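Long-range contacts in phosphorylated carbohydrates phosphatase TM_1254 (PDB 3KBB), which removes phosphate from several phosphorylated sugars, among them erythrose 4-phosphate, fructose 6-phosphate and mannose 6-phosphate, with the help of a divalent metal ion, cobalt giving the highest activity: residues V160-D165 / A176-I181; Y182-S187 / A201-E206; V129-D134 / L147-R152; G88-L93 / E124-V129; E16-E21 / R77-L82. One frame throughout, in Å; residues are numbered along the deposited sequence.

The five contacts follow one another along the chain without nesting, except that contacts 4 and 3 meet at Val129. Contact 5 comes first and closes the longest loop, 55 residues of mostly helical chain, joining helix 19-29 to helix 64-82. Contact 4 then sets the start of helix 89-98 against the turn before strand 129-131. Contact 3 lays helix 144-153 on that same strand, at one border of the six-stranded parallel sheet. Contact 1 pairs strand 160-164 with the entry to strand 181-184. Contact 2 pairs strand 181-184 with the opposite border strand, 201-203. Pro205 of contact 2 also packs on Val89 of contact 4.

Contact 1: V160-D165 / A176-I181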
# COMPACT_ATOMS: atom_id res chain seq x y z
N VAL A 160 -9.84 -7.93 15.86
CA VAL A 160 -9.39 -6.90 14.90
C VAL A 160 -10.06 -7.11 13.55
O VAL A 160 -10.47 -8.24 13.19
CB VAL A 160 -7.83 -6.86 14.72
CG1 VAL A 160 -7.16 -6.80 16.13
CG2 VAL A 160 -7.34 -8.08 13.96
N VAL A 161 -10.16 -6.02 12.82
CA VAL A 161 -10.60 -6.07 11.41
C VAL A 161 -9.43 -5.54 10.58
O VAL A 161 -8.76 -4.60 10.99
CB VAL A 161 -11.81 -5.14 11.18
CG1 VAL A 161 -12.18 -5.11 9.67
CG2 VAL A 161 -12.99 -5.64 11.95
N VAL A 162 -9.13 -6.18 9.44
CA VAL A 162 -8.02 -5.75 8.59
C VAL A 162 -8.56 -5.35 7.22
O VAL A 162 -9.46 -6.04 6.72
CB VAL A 162 -7.03 -6.95 8.40
CG1 VAL A 162 -5.96 -6.67 7.29
CG2 VAL A 162 -6.29 -7.24 9.71
N PHE A 163 -8.01 -4.31 6.62
CA PHE A 163 -8.31 -3.91 5.23
C PHE A 163 -7.03 -4.06 4.43
O PHE A 163 -6.02 -3.34 4.64
CB PHE A 163 -8.84 -2.47 5.19
CG PHE A 163 -10.21 -2.36 5.80
CD1 PHE A 163 -11.34 -2.69 5.03
CD2 PHE A 163 -10.37 -2.05 7.15
CE1 PHE A 163 -12.60 -2.65 5.60
CE2 PHE A 163 -11.63 -2.03 7.75
CZ PHE A 163 -12.76 -2.35 6.97
N GLU A 164 -7.07 -5.03 3.51
CA GLU A 164 -5.88 -5.43 2.80
C GLU A 164 -6.14 -5.34 1.30
O GLU A 164 -7.26 -5.35 0.88
CB GLU A 164 -5.46 -6.84 3.18
CG GLU A 164 -4.19 -6.90 4.07
CD GLU A 164 -2.91 -6.43 3.36
OE1 GLU A 164 -2.95 -6.16 2.15
OE2 GLU A 164 -1.85 -6.32 4.01
N ASP A 165 -5.10 -5.27 0.49
CA ASP A 165 -5.34 -5.07 -0.95
C ASP A 165 -4.49 -6.01 -1.81
O ASP A 165 -4.53 -5.92 -3.04
CB ASP A 165 -5.16 -3.61 -1.34
CG ASP A 165 -3.73 -3.27 -1.68
OD1 ASP A 165 -2.82 -3.75 -0.98
OD2 ASP A 165 -3.51 -2.57 -2.73
N ALA A 176 -1.54 -14.98 10.60
CA ALA A 176 -1.39 -14.41 11.94
C ALA A 176 -2.60 -14.70 12.82
O ALA A 176 -2.62 -14.30 13.97
CB ALA A 176 -1.16 -12.89 11.86
N GLY A 177 -3.62 -15.36 12.27
CA GLY A 177 -4.81 -15.77 13.03
C GLY A 177 -5.99 -14.82 12.96
O GLY A 177 -7.01 -15.04 13.64
N ILE A 178 -5.89 -13.80 12.10
CA ILE A 178 -6.94 -12.80 11.92
C ILE A 178 -7.96 -13.33 10.88
O ILE A 178 -7.59 -13.68 9.76
CB ILE A 178 -6.36 -11.47 11.44
CG1 ILE A 178 -5.37 -10.92 12.48
CG2 ILE A 178 -7.51 -10.43 11.14
CD1 ILE A 178 -4.55 -9.73 11.99
N GLU A 179 -9.23 -13.35 11.27
CA GLU A 179 -10.29 -13.86 10.37
C GLU A 179 -11.01 -12.77 9.58
O GLU A 179 -11.38 -12.98 8.41
CB GLU A 179 -11.27 -14.72 11.16
CG GLU A 179 -10.66 -16.10 11.50
CD GLU A 179 -10.31 -16.94 10.28
OE1 GLU A 179 -11.23 -17.27 9.49
OE2 GLU A 179 -9.12 -17.28 10.11
N ARG A 180 -11.26 -11.64 10.23
CA ARG A 180 -12.02 -10.56 9.61
C ARG A 180 -11.15 -9.69 8.70
O ARG A 180 -10.71 -8.59 9.12
CB ARG A 180 -12.78 -9.70 10.61
CG ARG A 180 -13.67 -10.47 11.57
CD ARG A 180 -14.50 -9.47 12.37
NE ARG A 180 -15.43 -10.16 13.26
CZ ARG A 180 -16.76 -10.19 13.10
NH1 ARG A 180 -17.34 -9.56 12.07
NH2 ARG A 180 -17.49 -10.86 13.98
N ILE A 181 -10.90 -10.18 7.49
CA ILE A 181 -10.05 -9.48 6.51
C ILE A 181 -10.89 -9.06 5.32
O ILE A 181 -11.55 -9.92 4.70
CB ILE A 181 -8.93 -10.42 6.00
CG1 ILE A 181 -8.08 -10.92 7.20
CG2 ILE A 181 -8.03 -9.69 4.95
CD1 ILE A 181 -7.29 -12.13 6.83
O HOH W 1 -10.64 -11.10 13.14
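The backbone N of Val162 donates to Arg180 O at 2.9 Å. The bond is straight, 165° at the hydrogen, and arrives nearly along the C=O axis. The same oxygen receives a CA-H...O contact from Val161. A water bridges the next step: it donates to Val160 O and accepts from Arg180 N. Arg180 centres an inverse gamma turn that leads into the next strand. This is the return of a beta-alpha-beta crossover in the HAD-type core, with helix 167-175 ending in a Schellman motif at Gly177. Beside this backbone bond, Ile178 packs at about a right angle to two valines. Its CG2, placed by being anti to the backbone N, lies 3.7 Å from Val160 CG2 and 3.7 Å from Val162 CG2. CD1 touches the same two methyls. Cutting Ile178 back to alanine removes CG2 and CD1, which is likely to open a gap beside both valine methyls. At the far end of the strand, Glu164 OE2 salt-bridges Lys140 and hydrogen-bonds Tyr146 OH, close to Asp7, the probable nucleophile.

Contact 2: Y182-S187 / A201-E206; sequences YGVVHS and ALVKPE
The Tyr182 ring is met obliquely by Ala201 CB and Val203 CG1. Ala201 CB lies 3.9 Å from Tyr182 CD1 and equally near CE1. The ring also meets that of Phe163 on the neighbouring strand. The His186 ring, further along, is likewise met obliquely: its CE1 is 4.2 Å from Pro205 CG.

Between these rings the two strands run parallel. Gly183 N donates to Ala201 O, and Val203 N returns a bond of 2.8 Å to Gly183 O. Val185 N then donates to Val203 O, with the donor tilted 30° from the carbonyl plane. Val203 O also takes a CA-H...O contact from Val184. On the face shared with Tyr182, Val184 CG2 touches Val203 CG2. Val184 CG1, anti to its own N (chi1 178°), turns instead to Pro205 CG at 3.8 Å. Helix 208-215 covers this side. On the Leu202 side, Val185 CG1 meets Leu202 CD2 at 4.1 Å, the two side chains at about a right angle.

The three bonds add border strand 201-203 to the sheet, completing a beta-alpha-beta unit whose crossover holds helix 192-196. The pairing ends at the proline, which has no N-H to give. Val185 O is buried against Pro205 CD without a hydrogen-bond partner in the model, probably at some energetic cost.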
# COMPACT_ATOMS: atom_id res chain seq x y z
N TYR A 182 -10.94 -7.76 5.03
CA TYR A 182 -11.67 -7.27 3.87
C TYR A 182 -10.67 -7.00 2.76
O TYR A 182 -9.59 -6.44 3.01
CB TYR A 182 -12.44 -5.99 4.21
CG TYR A 182 -13.64 -6.27 5.08
CD1 TYR A 182 -14.91 -6.46 4.52
CD2 TYR A 182 -13.50 -6.42 6.46
CE1 TYR A 182 -16.00 -6.77 5.32
CE2 TYR A 182 -14.57 -6.71 7.28
CZ TYR A 182 -15.83 -6.91 6.72
OH TYR A 182 -16.94 -7.20 7.49
N GLY A 183 -11.01 -7.40 1.54
CA GLY A 183 -10.15 -7.12 0.42
C GLY A 183 -10.58 -5.83 -0.26
O GLY A 183 -11.72 -5.69 -0.71
N VAL A 184 -9.65 -4.89 -0.36
CA VAL A 184 -9.93 -3.56 -0.92
C VAL A 184 -9.57 -3.54 -2.39
O VAL A 184 -8.45 -3.88 -2.76
CB VAL A 184 -9.14 -2.44 -0.16
CG1 VAL A 184 -9.43 -1.07 -0.83
CG2 VAL A 184 -9.61 -2.42 1.28
N VAL A 185 -10.54 -3.17 -3.24
CA VAL A 185 -10.35 -3.30 -4.68
C VAL A 185 -10.55 -1.97 -5.36
O VAL A 185 -11.14 -1.05 -4.79
CB VAL A 185 -11.36 -4.33 -5.27
CG1 VAL A 185 -11.06 -5.72 -4.78
CG2 VAL A 185 -12.76 -3.94 -4.92
N HIS A 186 -10.11 -1.88 -6.61
CA HIS A 186 -10.05 -0.59 -7.26
C HIS A 186 -10.73 -0.47 -8.60
O HIS A 186 -10.80 0.63 -9.15
CB HIS A 186 -8.58 -0.22 -7.40
CG HIS A 186 -7.88 -0.24 -6.09
ND1 HIS A 186 -8.15 0.69 -5.10
CD2 HIS A 186 -6.98 -1.10 -5.57
CE1 HIS A 186 -7.43 0.41 -4.03
NE2 HIS A 186 -6.71 -0.67 -4.29
N SER A 187 -11.27 -1.58 -9.10
CA SER A 187 -11.76 -1.60 -10.47
C SER A 187 -13.04 -2.40 -10.58
O SER A 187 -13.59 -2.83 -9.57
CB SER A 187 -10.69 -2.17 -11.40
OG SER A 187 -10.65 -3.59 -11.34
N ALA A 201 -14.92 -10.49 2.19
CA ALA A 201 -15.71 -9.67 1.32
C ALA A 201 -14.78 -8.72 0.61
O ALA A 201 -13.70 -8.39 1.13
CB ALA A 201 -16.77 -8.87 2.12
N LEU A 202 -15.23 -8.26 -0.54
CA LEU A 202 -14.53 -7.19 -1.28
C LEU A 202 -15.21 -5.84 -1.06
O LEU A 202 -16.47 -5.74 -1.02
CB LEU A 202 -14.51 -7.51 -2.77
CG LEU A 202 -13.91 -8.86 -3.20
CD1 LEU A 202 -13.98 -9.00 -4.70
CD2 LEU A 202 -12.43 -8.94 -2.72
N VAL A 203 -14.40 -4.79 -0.92
CA VAL A 203 -14.92 -3.44 -0.80
C VAL A 203 -14.08 -2.42 -1.54
O VAL A 203 -12.86 -2.58 -1.60
CB VAL A 203 -14.99 -2.99 0.67
CG1 VAL A 203 -16.11 -3.73 1.35
CG2 VAL A 203 -13.60 -3.20 1.35
N LYS A 204 -14.71 -1.37 -2.07
CA LYS A 204 -13.96 -0.20 -2.57
C LYS A 204 -13.59 0.69 -1.37
O LYS A 204 -14.22 0.60 -0.32
CB LYS A 204 -14.81 0.60 -3.59
CG LYS A 204 -15.21 -0.22 -4.83
CD LYS A 204 -15.95 0.61 -5.87
CE LYS A 204 -17.45 0.63 -5.62
NZ LYS A 204 -18.17 -0.64 -6.03
N PRO A 205 -12.55 1.52 -1.49
CA PRO A 205 -12.16 2.39 -0.38
C PRO A 205 -13.34 3.18 0.17
O PRO A 205 -13.50 3.27 1.39
CB PRO A 205 -11.16 3.33 -1.04
CG PRO A 205 -10.48 2.42 -2.02
CD PRO A 205 -11.61 1.64 -2.62
N GLU A 206 -14.18 3.70 -0.72
CA GLU A 206 -15.40 4.45 -0.34
C GLU A 206 -16.38 3.64 0.46
O GLU A 206 -17.25 4.21 1.09
CB GLU A 206 -16.20 4.93 -1.58
CG GLU A 206 -15.39 5.51 -2.67
CD GLU A 206 -14.94 4.44 -3.64
OE1 GLU A 206 -15.77 3.99 -4.46
OE2 GLU A 206 -13.76 4.08 -3.58

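Contact 3: V129-D134 / L147-R152; sequences VMVFGD and LLVLER
Arg152 reaches from the helix across to strand 129-131. Its CB rests 3.7 Å from Val129 CG1, with Val129 CG2 a little further off. The chain then runs extended from CG to NE. CD passes 3.9 Å from Val131 CG2. At the tip, NH1 lies 3.6 Å from that same methyl and bonds Met130 O, a selenomethionine carbonyl, at 3.2 Å. That bond is weak, only 128° at the hydrogen, though the oxygen sits at the edge of the guanidinium, in its plane. The firmer partner of NH1 is Gln135 OE1, which also accepts from Phe132 N. Leu148 CD2, one helical turn back, lies over one face of the guanidinium, toward its rim, and probably limits its rotation.

Val131 carries the apolar part. CG1 is anti to the backbone N (chi1 171°) and meets Leu148 CD2 at 3.8 Å. CG2 stands beside the N and meets Val149 CG2 at 3.6 Å. The two methyls of Val131 thus meet neighbouring residues of the helix, and the arginine stem crosses CG2 obliquely. Val149 also packs on Ala104 and Ala106 of the next strand.

The helix runs nearly antiparallel to the strand, their short axes at 156° and 8.5 Å apart at closest approach. Such a helix, laid over the border strand of a parallel sheet, is characteristic of the three-layered Rossmann-like core of HAD hydrolases.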
# COMPACT_ATOMS: atom_id res chain seq x y z
N VAL A 129 -0.80 2.71 16.29
CA VAL A 129 0.29 1.76 16.06
C VAL A 129 0.60 1.79 14.58
O VAL A 129 -0.33 1.73 13.74
CB VAL A 129 -0.13 0.34 16.51
CG1 VAL A 129 0.76 -0.75 15.91
CG2 VAL A 129 -0.17 0.24 18.06
N MSE A 130 1.88 1.78 14.21
CA MSE A 130 2.20 1.69 12.78
C MSE A 130 3.40 0.76 12.65
O MSE A 130 4.37 0.90 13.42
CB MSE A 130 2.52 3.07 12.20
CG MSE A 130 1.39 4.18 12.35
SE MSE A 130 1.79 5.73 11.29
CE MSE A 130 3.15 6.57 12.45
N VAL A 131 3.33 -0.22 11.76
CA VAL A 131 4.44 -1.17 11.57
C VAL A 131 4.83 -1.10 10.09
O VAL A 131 3.93 -1.05 9.21
CB VAL A 131 4.00 -2.61 11.96
CG1 VAL A 131 5.06 -3.62 11.57
CG2 VAL A 131 3.71 -2.72 13.48
N PHE A 132 6.15 -1.13 9.80
CA PHE A 132 6.68 -0.85 8.47
C PHE A 132 7.52 -2.04 8.02
O PHE A 132 7.88 -2.87 8.83
CB PHE A 132 7.52 0.45 8.53
CG PHE A 132 6.70 1.63 8.98
CD1 PHE A 132 5.90 2.31 8.08
CD2 PHE A 132 6.71 2.01 10.32
CE1 PHE A 132 5.11 3.39 8.49
CE2 PHE A 132 5.89 3.07 10.74
CZ PHE A 132 5.11 3.75 9.81
N GLY A 133 7.80 -2.11 6.72
CA GLY A 133 8.40 -3.33 6.16
C GLY A 133 9.82 -3.61 6.60
O GLY A 133 10.28 -4.78 6.60
N ASP A 134 10.53 -2.54 6.99
CA ASP A 134 11.90 -2.69 7.50
C ASP A 134 11.96 -3.00 8.97
O ASP A 134 13.04 -2.93 9.58
CB ASP A 134 12.77 -1.45 7.16
CG ASP A 134 12.17 -0.10 7.65
OD1 ASP A 134 10.98 0.04 8.02
OD2 ASP A 134 12.97 0.89 7.65
N LEU A 147 1.63 -10.15 13.10
CA LEU A 147 1.95 -10.55 14.50
C LEU A 147 2.54 -9.37 15.28
O LEU A 147 2.18 -9.14 16.45
CB LEU A 147 2.89 -11.79 14.48
CG LEU A 147 2.21 -13.06 13.97
CD1 LEU A 147 3.32 -14.13 13.64
CD2 LEU A 147 1.15 -13.63 14.94
N LEU A 148 3.42 -8.58 14.64
CA LEU A 148 4.01 -7.41 15.30
C LEU A 148 2.95 -6.31 15.53
O LEU A 148 2.94 -5.66 16.60
CB LEU A 148 5.18 -6.86 14.47
CG LEU A 148 6.02 -5.71 15.07
CD1 LEU A 148 6.48 -6.02 16.50
CD2 LEU A 148 7.20 -5.36 14.12
N VAL A 149 2.06 -6.10 14.56
CA VAL A 149 0.94 -5.15 14.75
C VAL A 149 0.10 -5.57 15.96
O VAL A 149 -0.24 -4.70 16.80
CB VAL A 149 0.02 -5.03 13.49
CG1 VAL A 149 -1.21 -4.11 13.80
CG2 VAL A 149 0.81 -4.42 12.33
N LEU A 150 -0.25 -6.87 16.04
CA LEU A 150 -1.04 -7.42 17.16
C LEU A 150 -0.30 -7.22 18.49
O LEU A 150 -0.90 -6.85 19.48
CB LEU A 150 -1.39 -8.88 16.95
CG LEU A 150 -2.31 -9.18 15.75
CD1 LEU A 150 -2.41 -10.67 15.52
CD2 LEU A 150 -3.67 -8.55 16.13
N GLU A 151 1.01 -7.45 18.45
CA GLU A 151 1.86 -7.27 19.64
C GLU A 151 1.85 -5.86 20.14
O GLU A 151 1.67 -5.63 21.34
CB GLU A 151 3.28 -7.72 19.35
CG GLU A 151 4.18 -7.66 20.62
CD GLU A 151 5.46 -8.42 20.44
OE1 GLU A 151 6.11 -8.20 19.40
OE2 GLU A 151 5.78 -9.24 21.33
N ARG A 152 2.10 -4.90 19.24
CA ARG A 152 2.16 -3.52 19.59
C ARG A 152 0.79 -2.97 20.03
O ARG A 152 0.71 -2.10 20.89
CB ARG A 152 2.72 -2.68 18.44
CG ARG A 152 4.25 -2.93 18.17
CD ARG A 152 4.85 -1.90 17.16
NE ARG A 152 6.24 -2.26 16.84
CZ ARG A 152 6.98 -1.82 15.81
NH1 ARG A 152 6.53 -0.92 14.93
NH2 ARG A 152 8.22 -2.26 15.68

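Contact 4: G88-L93 / E124-V129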
# COMPACT_ATOMS: atom_id res chain seq x y z
N GLY A 88 -13.23 8.68 0.97
CA GLY A 88 -13.92 8.02 2.09
C GLY A 88 -13.00 7.44 3.14
O GLY A 88 -13.45 7.07 4.24
N VAL A 89 -11.70 7.38 2.84
CA VAL A 89 -10.80 6.75 3.81
C VAL A 89 -10.60 7.61 5.09
O VAL A 89 -10.60 7.09 6.22
CB VAL A 89 -9.46 6.36 3.12
CG1 VAL A 89 -8.44 5.96 4.15
CG2 VAL A 89 -9.73 5.24 2.14
N ARG A 90 -10.46 8.92 4.92
CA ARG A 90 -10.36 9.78 6.09
C ARG A 90 -11.56 9.62 7.02
O ARG A 90 -11.39 9.50 8.24
CB ARG A 90 -10.11 11.23 5.68
CG ARG A 90 -9.80 12.16 6.84
CD ARG A 90 -9.56 13.58 6.34
NE ARG A 90 -8.42 13.62 5.42
CZ ARG A 90 -7.16 13.79 5.83
NH1 ARG A 90 -6.87 13.91 7.12
NH2 ARG A 90 -6.19 13.81 4.93
N GLU A 91 -12.77 9.54 6.46
CA GLU A 91 -14.01 9.43 7.24
C GLU A 91 -14.02 8.11 8.01
O GLU A 91 -14.55 8.00 9.13
CB GLU A 91 -15.24 9.52 6.30
CG GLU A 91 -16.37 10.42 6.83
CD GLU A 91 -17.63 10.48 5.93
OE1 GLU A 91 -17.49 10.53 4.68
OE2 GLU A 91 -18.77 10.52 6.50
N ALA A 92 -13.46 7.08 7.38
CA ALA A 92 -13.36 5.77 7.98
C ALA A 92 -12.39 5.80 9.15
O ALA A 92 -12.69 5.25 10.20
CB ALA A 92 -12.90 4.76 6.95
N LEU A 93 -11.23 6.45 8.97
CA LEU A 93 -10.26 6.57 10.08
C LEU A 93 -10.86 7.39 11.23
O LEU A 93 -10.75 7.02 12.41
CB LEU A 93 -8.96 7.21 9.60
CG LEU A 93 -8.20 6.47 8.49
CD1 LEU A 93 -6.96 7.27 8.13
CD2 LEU A 93 -7.82 5.12 9.00
N GLU A 124 -1.18 10.59 9.01
CA GLU A 124 -0.36 10.01 10.05
C GLU A 124 -0.94 10.19 11.46
O GLU A 124 -0.83 9.33 12.31
CB GLU A 124 1.01 10.66 9.95
CG GLU A 124 2.13 9.83 10.42
CD GLU A 124 3.39 10.62 10.32
OE1 GLU A 124 3.87 10.80 9.18
OE2 GLU A 124 3.85 11.11 11.39
N LYS A 125 -1.60 11.32 11.69
CA LYS A 125 -2.13 11.63 13.02
C LYS A 125 -3.19 10.67 13.58
O LYS A 125 -3.42 10.61 14.81
CB LYS A 125 -2.70 13.05 12.99
CG LYS A 125 -3.86 13.21 12.02
CD LYS A 125 -4.39 14.65 11.99
CE LYS A 125 -5.55 14.71 11.04
NZ LYS A 125 -5.98 16.10 10.70
N TYR A 126 -3.86 9.90 12.72
CA TYR A 126 -4.87 8.96 13.21
C TYR A 126 -4.40 7.71 13.94
O TYR A 126 -5.16 7.08 14.73
CB TYR A 126 -5.82 8.55 12.07
CG TYR A 126 -6.47 9.72 11.41
CD1 TYR A 126 -7.54 10.37 12.04
CD2 TYR A 126 -5.99 10.23 10.21
CE1 TYR A 126 -8.13 11.46 11.46
CE2 TYR A 126 -6.60 11.37 9.60
CZ TYR A 126 -7.68 11.95 10.26
OH TYR A 126 -8.30 13.05 9.72
N PHE A 127 -3.20 7.25 13.63
CA PHE A 127 -2.79 5.93 14.04
C PHE A 127 -2.19 5.86 15.42
O PHE A 127 -1.40 6.73 15.80
CB PHE A 127 -1.84 5.38 12.98
CG PHE A 127 -2.54 5.13 11.66
CD1 PHE A 127 -3.32 4.00 11.51
CD2 PHE A 127 -2.50 6.08 10.66
CE1 PHE A 127 -4.02 3.77 10.35
CE2 PHE A 127 -3.16 5.87 9.45
CZ PHE A 127 -3.96 4.71 9.31
N ASP A 128 -2.54 4.81 16.15
CA ASP A 128 -1.99 4.47 17.44
C ASP A 128 -0.75 3.60 17.28
O ASP A 128 0.23 3.71 18.05
CB ASP A 128 -3.06 3.70 18.18
CG ASP A 128 -4.33 4.55 18.39
OD1 ASP A 128 -4.24 5.60 19.07
OD2 ASP A 128 -5.41 4.21 17.86
N VAL A 129 -0.80 2.71 16.29
CA VAL A 129 0.29 1.76 16.06
C VAL A 129 0.60 1.79 14.58
O VAL A 129 -0.33 1.73 13.74
CB VAL A 129 -0.13 0.34 16.51
CG1 VAL A 129 0.76 -0.75 15.91
CG2 VAL A 129 -0.17 0.24 18.06
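A helix flanking the HAD-type sheet meets here the turn leading into border strand 129-131. Helix 89-98 starts after Gly88, its N-cap residue, and presents Arg90 and Leu93 to Tyr126. Leu93 CB sits over one face of the tyrosine ring, 4.3 Å from the centroid, a CH-pi contact. Lys125 CG covers the opposite face. Leu93 CD1 reaches Tyr126 CD2 at 3.7 Å, while Leu93 CD2 meets Phe127 CZ at 3.9 Å. Arg90 bends at chi3 (-61°), which brings NH1 to the ring edge. There it donates to Tyr126 OH at 3.1 Å, with the guanidinium and ring planes 61° apart. A leucine in place of Tyr126 has no hydroxyl, so Arg90 NH1 would probably lose this acceptor and Leu93 CB the flat ring face it packs on. Arg90 also binds the carbonyls of Leu121 and Asp122 and the carboxylate of Glu85. Arg90 NH1 and Lys125 NZ, 4.3 Å apart, carry like charges probably eased by salt bridges to Glu85 and Asp122.

Contact 5: E16-E21 / R77-L82; sequences EPLYFE and RVFSEL
Leu18 is the main bump, pushed into a hollow of helix 64-82 lined by Val78, Phe79 and Leu82. Its CB lies 3.9 Å from both Val78 CG1 and Phe79 CE1. Further out the branches part: CD1 rests by Phe79 CD1 at 3.9 Å, and CD2 meets Leu82 CB likewise. Val78 is the answering bump. Its CG1 nestles against Leu18 O and CB, and its CG2 meets Glu21 CG at 4.0 Å. With CG anti to the backbone N (chi1 -179°), the stem of Glu21 slants across the valine. On the other flank the Phe79 ring is met at its edge by Tyr19 CE1, 3.7 Å from CZ, the planes 50° apart.

The contact joins the turn and start of helix 19-29 to the end of helix 64-82, by the family fold the helical cap. No hydrogen bond crosses, and apolar fit carries the joint; Glu21 turns to Arg24 and Arg25, Tyr19 OH to Lys75. Arg25 also pairs with Glu81, probably tempering the nearness of the two glutamates.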
# COMPACT_ATOMS: atom_id res chain seq x y z
N GLU A 16 0.41 3.02 -7.28
CA GLU A 16 0.62 2.20 -8.50
C GLU A 16 0.22 2.97 -9.76
O GLU A 16 0.98 2.96 -10.72
CB GLU A 16 -0.07 0.83 -8.43
CG GLU A 16 0.33 -0.15 -9.59
CD GLU A 16 -0.57 -0.05 -10.83
OE1 GLU A 16 -1.65 0.58 -10.77
OE2 GLU A 16 -0.18 -0.63 -11.87
N PRO A 17 -0.95 3.64 -9.76
CA PRO A 17 -1.35 4.36 -10.98
C PRO A 17 -0.43 5.52 -11.38
O PRO A 17 -0.50 5.99 -12.51
CB PRO A 17 -2.73 4.92 -10.63
CG PRO A 17 -3.21 4.08 -9.54
CD PRO A 17 -2.01 3.75 -8.73
N LEU A 18 0.39 6.00 -10.45
CA LEU A 18 1.30 7.12 -10.76
C LEU A 18 2.66 6.68 -11.26
O LEU A 18 3.50 7.54 -11.56
CB LEU A 18 1.51 8.01 -9.54
CG LEU A 18 0.23 8.62 -8.93
CD1 LEU A 18 0.56 9.37 -7.65
CD2 LEU A 18 -0.44 9.52 -9.91
N TYR A 19 2.91 5.38 -11.28
CA TYR A 19 4.21 4.89 -11.73
C TYR A 19 4.48 5.24 -13.19
O TYR A 19 5.62 5.54 -13.55
CB TYR A 19 4.35 3.40 -11.49
CG TYR A 19 4.94 3.13 -10.14
CD1 TYR A 19 4.26 3.51 -8.97
CD2 TYR A 19 6.18 2.52 -10.01
CE1 TYR A 19 4.80 3.28 -7.72
CE2 TYR A 19 6.75 2.30 -8.76
CZ TYR A 19 6.03 2.67 -7.61
OH TYR A 19 6.59 2.44 -6.38
N PHE A 20 3.45 5.19 -14.03
CA PHE A 20 3.63 5.51 -15.44
C PHE A 20 4.19 6.92 -15.59
O PHE A 20 5.24 7.11 -16.21
CB PHE A 20 2.37 5.31 -16.29
CG PHE A 20 2.56 5.75 -17.71
CD1 PHE A 20 3.29 4.95 -18.60
CD2 PHE A 20 2.07 6.98 -18.15
CE1 PHE A 20 3.50 5.37 -19.93
CE2 PHE A 20 2.28 7.41 -19.46
CZ PHE A 20 3.01 6.61 -20.34
N GLU A 21 3.52 7.91 -14.99
CA GLU A 21 4.01 9.28 -15.06
C GLU A 21 5.43 9.48 -14.52
O GLU A 21 6.26 10.19 -15.12
CB GLU A 21 3.00 10.26 -14.41
CG GLU A 21 3.43 11.71 -14.48
CD GLU A 21 3.71 12.19 -15.91
OE1 GLU A 21 3.17 11.59 -16.88
OE2 GLU A 21 4.44 13.20 -16.04
N ARG A 77 8.50 13.88 -6.99
CA ARG A 77 7.80 14.98 -7.62
C ARG A 77 6.39 14.59 -8.00
O ARG A 77 5.44 15.32 -7.69
CB ARG A 77 8.55 15.43 -8.87
CG ARG A 77 9.89 16.08 -8.59
CD ARG A 77 10.45 16.71 -9.85
NE ARG A 77 11.91 16.76 -9.86
CZ ARG A 77 12.65 17.70 -9.28
NH1 ARG A 77 12.08 18.70 -8.61
NH2 ARG A 77 13.98 17.64 -9.36
N VAL A 78 6.26 13.45 -8.68
CA VAL A 78 4.97 12.96 -9.11
C VAL A 78 4.07 12.70 -7.89
O VAL A 78 2.91 13.14 -7.89
CB VAL A 78 5.09 11.71 -10.03
CG1 VAL A 78 3.71 11.14 -10.39
CG2 VAL A 78 5.85 12.05 -11.32
N PHE A 79 4.61 12.02 -6.88
CA PHE A 79 3.79 11.64 -5.70
C PHE A 79 3.39 12.90 -4.98
O PHE A 79 2.21 13.11 -4.64
CB PHE A 79 4.54 10.69 -4.76
CG PHE A 79 4.71 9.28 -5.28
CD1 PHE A 79 4.30 8.92 -6.57
CD2 PHE A 79 5.31 8.32 -4.49
CE1 PHE A 79 4.47 7.62 -7.05
CE2 PHE A 79 5.51 7.02 -4.97
CZ PHE A 79 5.08 6.67 -6.24
N SER A 80 4.37 13.77 -4.77
CA SER A 80 4.11 15.05 -4.15
C SER A 80 3.01 15.81 -4.89
O SER A 80 2.09 16.33 -4.27
CB SER A 80 5.39 15.87 -4.05
OG SER A 80 5.08 17.24 -3.85
N GLU A 81 3.08 15.84 -6.22
CA GLU A 81 2.09 16.57 -7.01
C GLU A 81 0.72 15.88 -7.03
O GLU A 81 -0.32 16.53 -6.85
CB GLU A 81 2.59 16.81 -8.44
CG GLU A 81 1.79 17.91 -9.21
CD GLU A 81 1.92 17.82 -10.73
OE1 GLU A 81 3.04 17.56 -11.25
OE2 GLU A 81 0.88 18.02 -11.41
N LEU A 82 0.71 14.57 -7.23
CA LEU A 82 -0.54 13.90 -7.63
C LEU A 82 -1.10 12.87 -6.66
O LEU A 82 -2.22 12.39 -6.87
CB LEU A 82 -0.38 13.28 -9.03
CG LEU A 82 -0.25 14.25 -10.22
CD1 LEU A 82 0.22 13.48 -11.44
CD2 LEU A 82 -1.54 15.00 -10.51